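PDB 5YGB: tudor and KH domain-containing protein homolog from Drosophila melanogaster, which binds the N-terminal tail of Piwi through its extended Tudor domain and acts in the piRNA pathway that represses transposons in the germline. Local coordinates for residues 55-61 / 73-79; 47-52 / 109-113; 150-154 / 205-209; 145-149 / 211-215. The protein carries 1 engineered substitution. One frame throughout, in Å; residues are numbered along the deposited sequence.

Contact 1: residues 55-61 / 73-79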
loop_
_atom_site.group_PDB
_atom_site.type_symbol
_atom_site.label_atom_id
_atom_site.label_comp_id
_atom_site.label_asym_id
_atom_site.label_seq_id
_atom_site.Cartn_x
_atom_site.Cartn_y
_atom_site.Cartn_z
ATOM N N PRO A 55 -17.215 -10.168 11.313
ATOM C CA PRO A 55 -15.983 -9.393 11.165
ATOM C C PRO A 55 -16.069 -8.034 11.855
ATOM O O PRO A 55 -17.157 -7.506 12.100
ATOM C CB PRO A 55 -15.855 -9.223 9.643
ATOM C CG PRO A 55 -17.254 -9.347 9.134
ATOM C CD PRO A 55 -17.920 -10.350 10.034
ATOM N N TYR A 56 -14.913 -7.462 12.162
ATOM C CA TYR A 56 -14.878 -6.186 12.867
ATOM C C TYR A 56 -13.746 -5.306 12.361
ATOM O O TYR A 56 -12.709 -5.784 11.894
ATOM C CB TYR A 56 -14.738 -6.399 14.387
ATOM C CG TYR A 56 -13.503 -7.159 14.822
ATOM C CD1 TYR A 56 -12.343 -6.485 15.214
ATOM C CD2 TYR A 56 -13.497 -8.546 14.870
ATOM C CE1 TYR A 56 -11.210 -7.179 15.609
ATOM C CE2 TYR A 56 -12.369 -9.242 15.274
ATOM C CZ TYR A 56 -11.233 -8.557 15.635
ATOM O OH TYR A 56 -10.125 -9.276 16.038
ATOM N N VAL A 57 -13.955 -4.003 12.474
ATOM C CA VAL A 57 -12.930 -3.043 12.102
ATOM C C VAL A 57 -11.684 -3.240 12.962
ATOM O O VAL A 57 -11.750 -3.285 14.202
ATOM C CB VAL A 57 -13.469 -1.608 12.230
ATOM C CG1 VAL A 57 -12.356 -0.595 12.040
ATOM C CG2 VAL A 57 -14.590 -1.369 11.216
ATOM N N GLY A 58 -10.550 -3.392 12.287
ATOM C CA GLY A 58 -9.277 -3.637 12.939
ATOM C C GLY A 58 -8.800 -5.070 12.767
ATOM O O GLY A 58 -7.615 -5.361 12.973
ATOM N N GLN A 59 -9.713 -5.965 12.396
ATOM C CA GLN A 59 -9.391 -7.375 12.212
ATOM C C GLN A 59 -8.417 -7.561 11.053
ATOM O O GLN A 59 -8.551 -6.911 10.018
ATOM C CB GLN A 59 -10.669 -8.171 11.966
ATOM C CG GLN A 59 -10.524 -9.690 12.048
ATOM C CD GLN A 59 -11.847 -10.394 11.780
ATOM O OE1 GLN A 59 -12.865 -9.749 11.548
ATOM N NE2 GLN A 59 -11.833 -11.725 11.796
ATOM N N ILE A 60 -7.441 -8.444 11.235
ATOM C CA ILE A 60 -6.522 -8.802 10.162
ATOM C C ILE A 60 -6.991 -10.113 9.566
ATOM O O ILE A 60 -7.145 -11.118 10.272
ATOM C CB ILE A 60 -5.082 -8.923 10.663
ATOM C CG1 ILE A 60 -4.651 -7.655 11.410
ATOM C CG2 ILE A 60 -4.141 -9.164 9.510
ATOM C CD1 ILE A 60 -4.760 -6.368 10.602
ATOM N N VAL A 61 -7.221 -10.099 8.262
ATOM C CA VAL A 61 -7.833 -11.217 7.551
ATOM C C VAL A 61 -7.011 -11.607 6.324
ATOM O O VAL A 61 -6.004 -10.956 6.000
ATOM C CB VAL A 61 -9.285 -10.872 7.118
ATOM C CG1 VAL A 61 -10.154 -10.566 8.330
ATOM C CG2 VAL A 61 -9.294 -9.675 6.168
ATOM N N ARG A 73 -2.759 -10.500 2.930
ATOM C CA ARG A 73 -3.109 -10.027 4.268
ATOM C C ARG A 73 -3.779 -8.663 4.176
ATOM O O ARG A 73 -3.314 -7.767 3.465
ATOM C CB ARG A 73 -1.864 -9.935 5.160
ATOM C CG ARG A 73 -1.111 -11.264 5.315
ATOM C CD ARG A 73 -0.081 -11.236 6.427
ATOM N NE ARG A 73 0.983 -10.268 6.174
ATOM C CZ ARG A 73 1.982 -10.052 7.023
ATOM N NH1 ARG A 73 2.041 -10.731 8.167
ATOM N NH2 ARG A 73 2.918 -9.149 6.740
ATOM N N ALA A 74 -4.859 -8.490 4.925
ATOM C CA ALA A 74 -5.606 -7.250 4.857
ATOM C C ALA A 74 -6.175 -6.868 6.210
ATOM O O ALA A 74 -6.496 -7.730 7.031
ATOM C CB ALA A 74 -6.723 -7.355 3.811
ATOM N N GLU A 75 -6.305 -5.567 6.434
ATOM C CA GLU A 75 -6.901 -4.998 7.632
ATOM C C GLU A 75 -8.289 -4.461 7.296
ATOM O O GLU A 75 -8.456 -3.706 6.333
ATOM C CB GLU A 75 -5.992 -3.887 8.178
ATOM C CG GLU A 75 -6.572 -3.090 9.332
ATOM C CD GLU A 75 -5.721 -1.890 9.703
ATOM O OE1 GLU A 75 -4.645 -1.684 9.100
ATOM O OE2 GLU A 75 -6.135 -1.152 10.613
ATOM N N ILE A 76 -9.294 -4.852 8.068
ATOM C CA ILE A 76 -10.621 -4.277 7.876
ATOM C C ILE A 76 -10.633 -2.842 8.400
ATOM O O ILE A 76 -10.372 -2.589 9.588
ATOM C CB ILE A 76 -11.701 -5.116 8.578
ATOM C CG1 ILE A 76 -11.724 -6.539 8.005
ATOM C CG2 ILE A 76 -13.085 -4.437 8.450
ATOM C CD1 ILE A 76 -12.825 -7.426 8.575
ATOM N N VAL A 77 -10.898 -1.885 7.516
ATOM C CA VAL A 77 -10.933 -0.502 7.973
ATOM C C VAL A 77 -12.349 0.066 8.016
ATOM O O VAL A 77 -12.569 1.103 8.644
ATOM C CB VAL A 77 -10.021 0.401 7.124
ATOM C CG1 VAL A 77 -8.569 -0.075 7.253
ATOM C CG2 VAL A 77 -10.455 0.408 5.690
ATOM N N ASP A 78 -13.312 -0.611 7.392
ATOM C CA ASP A 78 -14.708 -0.181 7.475
ATOM C C ASP A 78 -15.602 -1.332 7.048
ATOM O O ASP A 78 -15.177 -2.224 6.304
ATOM C CB ASP A 78 -14.960 1.070 6.604
ATOM C CG ASP A 78 -16.087 1.956 7.134
ATOM O OD1 ASP A 78 -16.784 1.570 8.097
ATOM O OD2 ASP A 78 -16.262 3.061 6.571
ATOM N N ILE A 79 -16.835 -1.314 7.537
ATOM C CA ILE A 79 -17.847 -2.303 7.202
ATOM C C ILE A 79 -19.162 -1.567 7.002
ATOM O O ILE A 79 -19.542 -0.743 7.832
ATOM C CB ILE A 79 -18.015 -3.364 8.313
ATOM C CG1 ILE A 79 -16.698 -4.088 8.606
ATOM C CG2 ILE A 79 -19.108 -4.360 7.942
ATOM C CD1 ILE A 79 -16.797 -5.004 9.803
HETATM O O HOH W 1 -5.729 -3.268 13.054
#

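Contact 2: residues 47-52 / 109-113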
loop_
_atom_site.group_PDB
_atom_site.type_symbol
_atom_site.label_atom_id
_atom_site.label_comp_id
_atom_site.label_asym_id
_atom_site.label_seq_id
_atom_site.Cartn_x
_atom_site.Cartn_y
_atom_site.Cartn_z
ATOM N N ARG A 47 -10.251 -23.098 3.240
ATOM C CA ARG A 47 -11.039 -21.914 3.546
ATOM C C ARG A 47 -12.070 -22.227 4.619
ATOM O O ARG A 47 -12.374 -21.375 5.451
ATOM C CB ARG A 47 -11.722 -21.357 2.296
ATOM C CG ARG A 47 -10.747 -20.801 1.264
ATOM C CD ARG A 47 -11.446 -19.922 0.216
ATOM N NE ARG A 47 -12.471 -20.635 -0.544
ATOM C CZ ARG A 47 -12.244 -21.326 -1.657
ATOM N NH1 ARG A 47 -11.024 -21.416 -2.162
ATOM N NH2 ARG A 47 -13.253 -21.937 -2.276
ATOM N N ALA A 48 -12.603 -23.450 4.619
ATOM C CA ALA A 48 -13.596 -23.826 5.620
ATOM C C ALA A 48 -13.023 -23.888 7.039
ATOM O O ALA A 48 -13.765 -23.726 8.015
ATOM C CB ALA A 48 -14.246 -25.163 5.249
ATOM N N LYS A 49 -11.713 -24.104 7.158
ATOM C CA LYS A 49 -11.036 -24.043 8.458
ATOM C C LYS A 49 -10.965 -22.620 9.008
ATOM O O LYS A 49 -10.627 -22.425 10.181
ATOM C CB LYS A 49 -9.611 -24.601 8.360
ATOM C CG LYS A 49 -9.541 -26.030 7.806
ATOM C CD LYS A 49 -8.260 -26.783 8.203
ATOM C CE LYS A 49 -7.043 -25.904 8.155
ATOM N NZ LYS A 49 -5.756 -26.673 8.127
ATOM N N HIS A 50 -11.272 -21.633 8.159
ATOM C CA HIS A 50 -11.064 -20.223 8.484
ATOM C C HIS A 50 -12.239 -19.352 8.066
ATOM O O HIS A 50 -12.059 -18.192 7.677
ATOM C CB HIS A 50 -9.772 -19.727 7.817
ATOM C CG HIS A 50 -8.568 -20.548 8.167
ATOM N ND1 HIS A 50 -7.978 -20.505 9.397
ATOM C CD2 HIS A 50 -7.859 -21.444 7.419
ATOM C CE1 HIS A 50 -6.944 -21.348 9.413
ATOM N NE2 HIS A 50 -6.852 -21.908 8.249
ATOM N N VAL A 51 -13.448 -19.887 8.149
ATOM C CA VAL A 51 -14.604 -19.124 7.690
ATOM C C VAL A 51 -14.749 -17.827 8.500
ATOM O O VAL A 51 -14.589 -17.807 9.728
ATOM C CB VAL A 51 -15.905 -19.973 7.749
ATOM C CG1 VAL A 51 -16.265 -20.352 9.192
ATOM C CG2 VAL A 51 -17.059 -19.230 7.068
ATOM N N LEU A 52 -15.000 -16.738 7.780
ATOM C CA LEU A 52 -15.195 -15.424 8.392
ATOM C C LEU A 52 -16.567 -15.330 9.037
ATOM O O LEU A 52 -17.567 -15.636 8.397
ATOM C CB LEU A 52 -15.043 -14.326 7.339
ATOM C CG LEU A 52 -15.012 -12.893 7.864
ATOM C CD1 LEU A 52 -13.641 -12.580 8.471
ATOM C CD2 LEU A 52 -15.385 -11.928 6.747
ATOM N N ILE A 109 -13.213 -13.349 1.607
ATOM C CA ILE A 109 -12.394 -13.116 2.793
ATOM C C ILE A 109 -12.416 -14.353 3.690
ATOM O O ILE A 109 -13.444 -15.028 3.785
ATOM C CB ILE A 109 -12.910 -11.894 3.574
ATOM C CG1 ILE A 109 -12.893 -10.665 2.661
ATOM C CG2 ILE A 109 -12.097 -11.664 4.829
ATOM C CD1 ILE A 109 -13.614 -9.438 3.238
ATOM N N CYS A 110 -11.285 -14.663 4.319
ATOM C CA CYS A 110 -11.192 -15.699 5.351
ATOM C C CYS A 110 -10.442 -15.162 6.555
ATOM O O CYS A 110 -9.707 -14.181 6.451
ATOM C CB CYS A 110 -10.459 -16.950 4.848
ATOM S SG CYS A 110 -11.285 -17.878 3.574
ATOM N N GLU A 111 -10.588 -15.817 7.697
ATOM C CA GLU A 111 -9.677 -15.558 8.798
ATOM C C GLU A 111 -8.246 -15.900 8.382
ATOM O O GLU A 111 -8.023 -16.795 7.557
ATOM C CB GLU A 111 -10.084 -16.367 10.030
ATOM C CG GLU A 111 -11.423 -15.929 10.595
ATOM C CD GLU A 111 -11.855 -16.705 11.824
ATOM O OE1 GLU A 111 -12.726 -16.204 12.565
ATOM O OE2 GLU A 111 -11.342 -17.820 12.041
ATOM N N LEU A 112 -7.280 -15.198 8.957
ATOM C CA LEU A 112 -5.871 -15.419 8.637
ATOM C C LEU A 112 -5.262 -16.493 9.540
ATOM O O LEU A 112 -5.306 -16.358 10.771
ATOM C CB LEU A 112 -5.096 -14.104 8.776
ATOM C CG LEU A 112 -3.641 -14.147 8.320
ATOM C CD1 LEU A 112 -3.558 -14.345 6.817
ATOM C CD2 LEU A 112 -2.923 -12.859 8.730
ATOM N N ARG A 113 -4.709 -17.552 8.938
ATOM C CA ARG A 113 -4.002 -18.581 9.695
ATOM C C ARG A 113 -2.924 -17.904 10.529
ATOM O O ARG A 113 -2.175 -17.065 10.024
ATOM C CB ARG A 113 -3.410 -19.627 8.759
ATOM C CG ARG A 113 -3.096 -20.968 9.420
ATOM C CD ARG A 113 -2.550 -21.947 8.401
ATOM N NE ARG A 113 -1.150 -21.664 8.105
ATOM C CZ ARG A 113 -0.524 -22.023 6.987
ATOM N NH1 ARG A 113 -1.180 -22.656 6.024
ATOM N NH2 ARG A 113 0.761 -21.740 6.831
HETATM O O HOH W 2 -8.956 -19.136 11.720
HETATM O O HOH W 3 -15.212 -17.568 12.339
HETATM O O HOH W 4 -14.948 -17.033 4.858
#

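Contact 3: residues 150-154 / 205-209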
loop_
_atom_site.group_PDB
_atom_site.type_symbol
_atom_site.label_atom_id
_atom_site.label_comp_id
_atom_site.label_asym_id
_atom_site.label_seq_id
_atom_site.Cartn_x
_atom_site.Cartn_y
_atom_site.Cartn_z
ATOM N N PHE A 150 4.710 10.278 -11.857
ATOM C CA PHE A 150 5.277 9.650 -10.671
ATOM C C PHE A 150 5.141 8.118 -10.735
ATOM O O PHE A 150 6.063 7.385 -10.368
ATOM C CB PHE A 150 4.616 10.214 -9.406
ATOM C CG PHE A 150 5.209 9.695 -8.131
ATOM C CD1 PHE A 150 6.470 10.106 -7.724
ATOM C CD2 PHE A 150 4.517 8.784 -7.350
ATOM C CE1 PHE A 150 7.032 9.631 -6.538
ATOM C CE2 PHE A 150 5.077 8.290 -6.167
ATOM C CZ PHE A 150 6.338 8.721 -5.759
ATOM N N GLU A 151 3.999 7.628 -11.200
ATOM C CA GLU A 151 3.823 6.192 -11.405
ATOM C C GLU A 151 4.848 5.648 -12.393
ATOM O O GLU A 151 5.388 4.560 -12.190
ATOM C CB GLU A 151 2.405 5.892 -11.894
ATOM C CG GLU A 151 1.355 6.107 -10.811
ATOM C CD GLU A 151 -0.068 5.980 -11.317
ATOM O OE1 GLU A 151 -0.320 6.336 -12.485
ATOM O OE2 GLU A 151 -0.931 5.530 -10.538
ATOM N N GLU A 152 5.112 6.402 -13.458
ATOM C CA GLU A 152 6.100 6.008 -14.461
ATOM C C GLU A 152 7.519 5.973 -13.904
ATOM O O GLU A 152 8.257 5.006 -14.127
ATOM C CB GLU A 152 6.053 6.968 -15.656
ATOM C CG GLU A 152 4.775 6.904 -16.479
ATOM C CD GLU A 152 4.765 7.916 -17.616
ATOM O OE1 GLU A 152 4.142 8.990 -17.460
ATOM O OE2 GLU A 152 5.384 7.638 -18.666
ATOM N N LEU A 153 7.915 7.029 -13.201
ATOM C CA LEU A 153 9.274 7.107 -12.683
ATOM C C LEU A 153 9.534 6.037 -11.619
ATOM O O LEU A 153 10.648 5.518 -11.495
ATOM C CB LEU A 153 9.548 8.491 -12.103
ATOM C CG LEU A 153 9.568 9.640 -13.121
ATOM C CD1 LEU A 153 9.725 10.986 -12.419
ATOM C CD2 LEU A 153 10.672 9.429 -14.154
ATOM N N THR A 154 8.505 5.698 -10.851
ATOM C CA THR A 154 8.665 4.674 -9.823
ATOM C C THR A 154 8.390 3.269 -10.348
ATOM O O THR A 154 8.713 2.295 -9.672
ATOM C CB THR A 154 7.735 4.920 -8.614
ATOM O OG1 THR A 154 6.365 4.900 -9.035
ATOM C CG2 THR A 154 8.049 6.248 -7.937
ATOM N N ILE A 205 14.001 11.771 -7.975
ATOM C CA ILE A 205 12.700 11.815 -8.627
ATOM C C ILE A 205 11.985 13.157 -8.381
ATOM O O ILE A 205 11.343 13.682 -9.281
ATOM C CB ILE A 205 11.838 10.604 -8.179
ATOM C CG1 ILE A 205 12.371 9.347 -8.876
ATOM C CG2 ILE A 205 10.363 10.815 -8.512
ATOM C CD1 ILE A 205 11.623 8.069 -8.559
ATOM N N ALA A 206 12.133 13.734 -7.190
ATOM C CA ALA A 206 11.599 15.069 -6.916
ATOM C C ALA A 206 12.169 16.092 -7.894
ATOM O O ALA A 206 11.437 16.920 -8.446
ATOM C CB ALA A 206 11.908 15.487 -5.489
ATOM N N ASP A 207 13.480 16.040 -8.114
ATOM C CA ASP A 207 14.108 17.019 -8.990
ATOM C C ASP A 207 13.735 16.775 -10.448
ATOM O O ASP A 207 13.596 17.736 -11.215
ATOM C CB ASP A 207 15.624 17.015 -8.797
ATOM C CG ASP A 207 16.041 17.699 -7.502
ATOM O OD1 ASP A 207 15.255 18.521 -6.989
ATOM O OD2 ASP A 207 17.140 17.410 -6.991
ATOM N N LEU A 208 13.559 15.517 -10.840
ATOM C CA LEU A 208 13.055 15.220 -12.177
ATOM C C LEU A 208 11.644 15.786 -12.369
ATOM O O LEU A 208 11.348 16.392 -13.402
ATOM C CB LEU A 208 13.065 13.716 -12.435
ATOM C CG LEU A 208 14.441 13.094 -12.632
ATOM C CD1 LEU A 208 14.334 11.576 -12.647
ATOM C CD2 LEU A 208 15.075 13.597 -13.927
ATOM N N MET A 209 10.776 15.612 -11.379
ATOM C CA MET A 209 9.419 16.124 -11.512
ATOM C C MET A 209 9.383 17.650 -11.560
ATOM O O MET A 209 8.640 18.213 -12.355
ATOM C CB MET A 209 8.538 15.605 -10.384
ATOM C CG MET A 209 8.309 14.104 -10.462
ATOM S SD MET A 209 7.046 13.528 -9.320
ATOM C CE MET A 209 5.571 14.324 -9.967
#

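Contact 4: residues 145-149 / 211-215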
loop_
_atom_site.group_PDB
_atom_site.type_symbol
_atom_site.label_atom_id
_atom_site.label_comp_id
_atom_site.label_asym_id
_atom_site.label_seq_id
_atom_site.Cartn_x
_atom_site.Cartn_y
_atom_site.Cartn_z
ATOM N N SER A 145 -1.685 14.162 -14.718
ATOM C CA SER A 145 -0.423 14.004 -15.435
ATOM C C SER A 145 0.762 13.896 -14.474
ATOM O O SER A 145 1.756 13.235 -14.777
ATOM C CB SER A 145 -0.198 15.167 -16.406
ATOM O OG SER A 145 -0.274 16.412 -15.735
ATOM N N SER A 146 0.659 14.550 -13.320
ATOM C CA SER A 146 1.722 14.477 -12.314
ATOM C C SER A 146 1.710 13.115 -11.638
ATOM O O SER A 146 2.766 12.525 -11.387
ATOM C CB SER A 146 1.573 15.576 -11.265
ATOM O OG SER A 146 1.842 16.856 -11.821
ATOM N N ILE A 147 0.517 12.623 -11.324
ATOM C CA ILE A 147 0.380 11.301 -10.732
ATOM C C ILE A 147 0.917 10.252 -11.697
ATOM O O ILE A 147 1.672 9.368 -11.292
ATOM C CB ILE A 147 -1.086 11.004 -10.363
ATOM C CG1 ILE A 147 -1.586 12.020 -9.334
ATOM C CG2 ILE A 147 -1.221 9.584 -9.828
ATOM C CD1 ILE A 147 -3.070 11.925 -9.038
ATOM N N ALA A 148 0.555 10.364 -12.971
ATOM C CA ALA A 148 1.032 9.431 -13.987
ATOM C C ALA A 148 2.554 9.458 -14.122
ATOM O O ALA A 148 3.193 8.406 -14.210
ATOM C CB ALA A 148 0.372 9.735 -15.333
ATOM N N LYS A 149 3.139 10.650 -14.127
ATOM C CA LYS A 149 4.585 10.756 -14.241
ATOM C C LYS A 149 5.263 10.080 -13.048
ATOM O O LYS A 149 6.263 9.385 -13.213
ATOM C CB LYS A 149 5.021 12.220 -14.344
ATOM C CG LYS A 149 6.522 12.412 -14.485
ATOM C CD LYS A 149 7.059 11.763 -15.747
ATOM C CE LYS A 149 8.542 12.053 -15.931
ATOM N NZ LYS A 149 9.047 11.605 -17.262
ATOM N N THR A 211 11.965 19.792 -12.472
ATOM C CA THR A 211 12.619 20.344 -13.660
ATOM C C THR A 211 11.835 20.067 -14.938
ATOM O O THR A 211 12.043 20.743 -15.944
ATOM C CB THR A 211 14.049 19.801 -13.852
ATOM O OG1 THR A 211 14.033 18.366 -13.889
ATOM C CG2 THR A 211 14.966 20.274 -12.731
ATOM N N GLN A 212 10.941 19.084 -14.908
ATOM C CA GLN A 212 10.161 18.745 -16.094
ATOM C C GLN A 212 8.705 19.218 -16.016
ATOM O O GLN A 212 7.886 18.872 -16.868
ATOM C CB GLN A 212 10.238 17.234 -16.343
ATOM C CG GLN A 212 11.659 16.790 -16.672
ATOM C CD GLN A 212 11.805 15.300 -16.912
ATOM O OE1 GLN A 212 10.843 14.606 -17.240
ATOM N NE2 GLN A 212 13.024 14.803 -16.764
ATOM N N GLY A 213 8.381 20.013 -14.994
ATOM C CA GLY A 213 7.109 20.714 -14.943
ATOM C C GLY A 213 5.945 19.977 -14.312
ATOM O O GLY A 213 4.790 20.391 -14.467
ATOM N N PHE A 214 6.236 18.903 -13.578
ATOM C CA PHE A 214 5.189 18.094 -12.946
ATOM C C PHE A 214 5.007 18.390 -11.457
ATOM O O PHE A 214 4.072 17.889 -10.820
ATOM C CB PHE A 214 5.496 16.609 -13.124
ATOM C CG PHE A 214 5.487 16.162 -14.547
ATOM C CD1 PHE A 214 4.296 15.871 -15.188
ATOM C CD2 PHE A 214 6.672 16.035 -15.247
ATOM C CE1 PHE A 214 4.295 15.457 -16.505
ATOM C CE2 PHE A 214 6.672 15.626 -16.573
ATOM C CZ PHE A 214 5.481 15.333 -17.194
ATOM N N ALA A 215 5.913 19.182 -10.902
ATOM C CA ALA A 215 5.830 19.576 -9.502
ATOM C C ALA A 215 6.515 20.913 -9.298
ATOM O O ALA A 215 7.268 21.362 -10.159
ATOM C CB ALA A 215 6.469 18.511 -8.599
#

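Contact 1: residues 55-61 / 73-79
A74 O is gripped from across the strands by V61 N, which donates to it over 2.8 Å at a nearly straight 172°, while the CA-H of I60 points at the same oxygen. The return bond, A74 N to V61 O, is more bent, and together the two define V61 and A74 as an antiparallel hydrogen-bonded pair. I60 and E75 form the adjoining non-hydrogen-bonded pair, where I60 CD1 lies 3.7 Å from E75 CB. I76 N donates to Q59 O, and I76 O accepts from G58 N at 2.8 Å. These bonds join strands 60-65 and 70-81, a hairpin of the antiparallel Tudor sheet, and carry the pairing into the type II turn Y56-Q59 that precedes strand 60-65. Within this turn Q59 OE1 accepts Y56 N at 3.1 Å, and Q59 CB sits over the centre of the Y56 ring. I76 packs against the turn: with CG1 anti to its carbonyl carbon (chi1 -61°), its CD1 comes 3.7 Å from P55 CB and also meets V61 CG1. I79 CD1 presses on the P55 carbonyl, 3.4 Å from P55 O. Water 1 donates to G58 O and, weakly, to E75 OE2; the E75 carboxylate is held chiefly by S180 OG and the A181 backbone N. Farther along, V77 and D78 both face D92 of strand 89-95 in a classic beta bulge.

Contact 2: residues 47-52 / 109-113
H50 lays its side chain along the backbone of E111 and reaches R113 with the far end of its ring. Its CG is anti to the carbonyl carbon (chi1 -55°), which carries the imidazole past E111 O, 3.4 Å from H50 CB, until CE1 lies 3.9 Å from R113 CG. The two side chains are obliquely set, with ring and guanidinium planes 51° apart; CB and CG of R113 make the contact, while the guanidinium goes on to D115 and E36. The ring is fixed at both nitrogens: water 2 lies in its plane at ND1, 2.9 Å away, and also donates to E111 OE2, whereas NE2 pairs with the Y40 hydroxyl. E111 N donates to H50 O at 2.8 Å, in the carbonyl plane, the single direct hydrogen bond between the segments. The E111 side chain runs extended beside V51 O, and water 3 donates to both V51 O and E111 OE1. Apolar contacts flank this polar middle. L52 CD2 meets I109 CG2 at 3.8 Å, with water 4 linking L52 N to I109 O beside them; R47 lays CB, CG and CD along C110 SG, the nearest approach being CB at 3.7 Å. Thus R47 of helix 44-48 and the chain after it lie against strand 109-111, an outer strand of the Tudor sheet, whose C110 backbone pairs with A62 of strand 60-65, while Y40 and Y41 of helix 25-41 bind H50, R113 and the E111 carbonyl.

Contact 3: residues 150-154 / 205-209
F150 carries its ring trans to the backbone N (chi1 -176°) and L153 has CG anti to its carbonyl carbon (chi1 -67°), which brings both side chains onto I205: its CG2 lies 4.0 Å from F150 CD1 and equally close to L153 CD1. I205 stands at about a right angle to the phenylalanine, whereas the L153 and I205 side chains run alongside one another, pointing opposite ways. L153 CD1 also touches L208 CB among the side chains of helix 205-211. M209 has two conformers; in one, its SD makes an oblique Met-aromatic contact with F150, which is therefore less certain. T154 CG2 packs on I205 CD1 and covers one face of the F150 ring. T154 OG1 donates to F150 O at 2.8 Å, and T154 N reaches that oxygen from the opposite face of the carbonyl plane. No hydrogen bond crosses the contact; segment axes pass 11.0 Å apart, their directions differing by 138°. Helices 144-154 and 205-211 pack here beside the mixed sheet, consistent with the staphylococcal-nuclease-like half of an extended Tudor domain: F150 reaches V12 of strand 5-12, F18 of strand 17-22 and L128 of strand 124-128, and both F150 and I205 touch L194 of strand 188-195.

Contact 4: residues 145-149 / 211-215
F214, whose backbone N closes the Schellman motif at the end of helix 205-211, lays one ring face against K149. F214 N bonds to M209 O, and the N of G213, a residue with positive phi, makes the other bond of the motif. This helix end belongs to what is probably the staphylococcal-nuclease-like half of the extended Tudor domain. The tight part of the contact is the ring itself. K149 CG stands over its centre, 3.8 Å from the centroid and only 13° off the normal, a well-formed CH-pi contact. The lysine chain leaves the helix with CG trans to the backbone N and then bends at chi2, which lets successive methylenes follow the ring: CB lies 3.8 Å from F214 CD1, CG over the middle, and CD near CE2. The two side chains cross at about a right angle, and the ring lies between helix 144-154 and the turn. S145 O approaches obliquely, 3.7 Å from F214 CD1, while M209 of helix 205-211 also touches the phenylalanine. The solvent side is much looser. There Q212, the first residue to leave helical angles, extends its side chain toward the lysine tip, but K149 NZ to Q212 OE1 is a weak hydrogen bond at 3.5 Å, and Q212 is exposed. The amine is probably placed more by its methylenes on the ring than by this link. A firmer polar tie lies at the buried S146, nearly one turn before K149: its OG donates to F214 O across 2.7 Å, tilted 15° from the carbonyl plane.

Contacts 1 and 2 adjoin in the Tudor sheet, where strand 60-65 lies between strands 70-81 and 109-111; V61 CG2 of the first meets I109 CG2 of the second at 3.7 Å. Contacts 3 and 4 share helix 144-154 on the opposite side of the chain's centre, and their centres are about 7 Å apart. From contact 1 to contact 3 the nearest atoms are about 19 Å apart. Chemistry follows location: partly buried contact 1 rests on backbone bonds, partly buried contact 2 has a single direct bond and relies on three bridging waters, buried contact 3 is apolar, and surface contact 4 combines a lysine-ring contact with a serine bond.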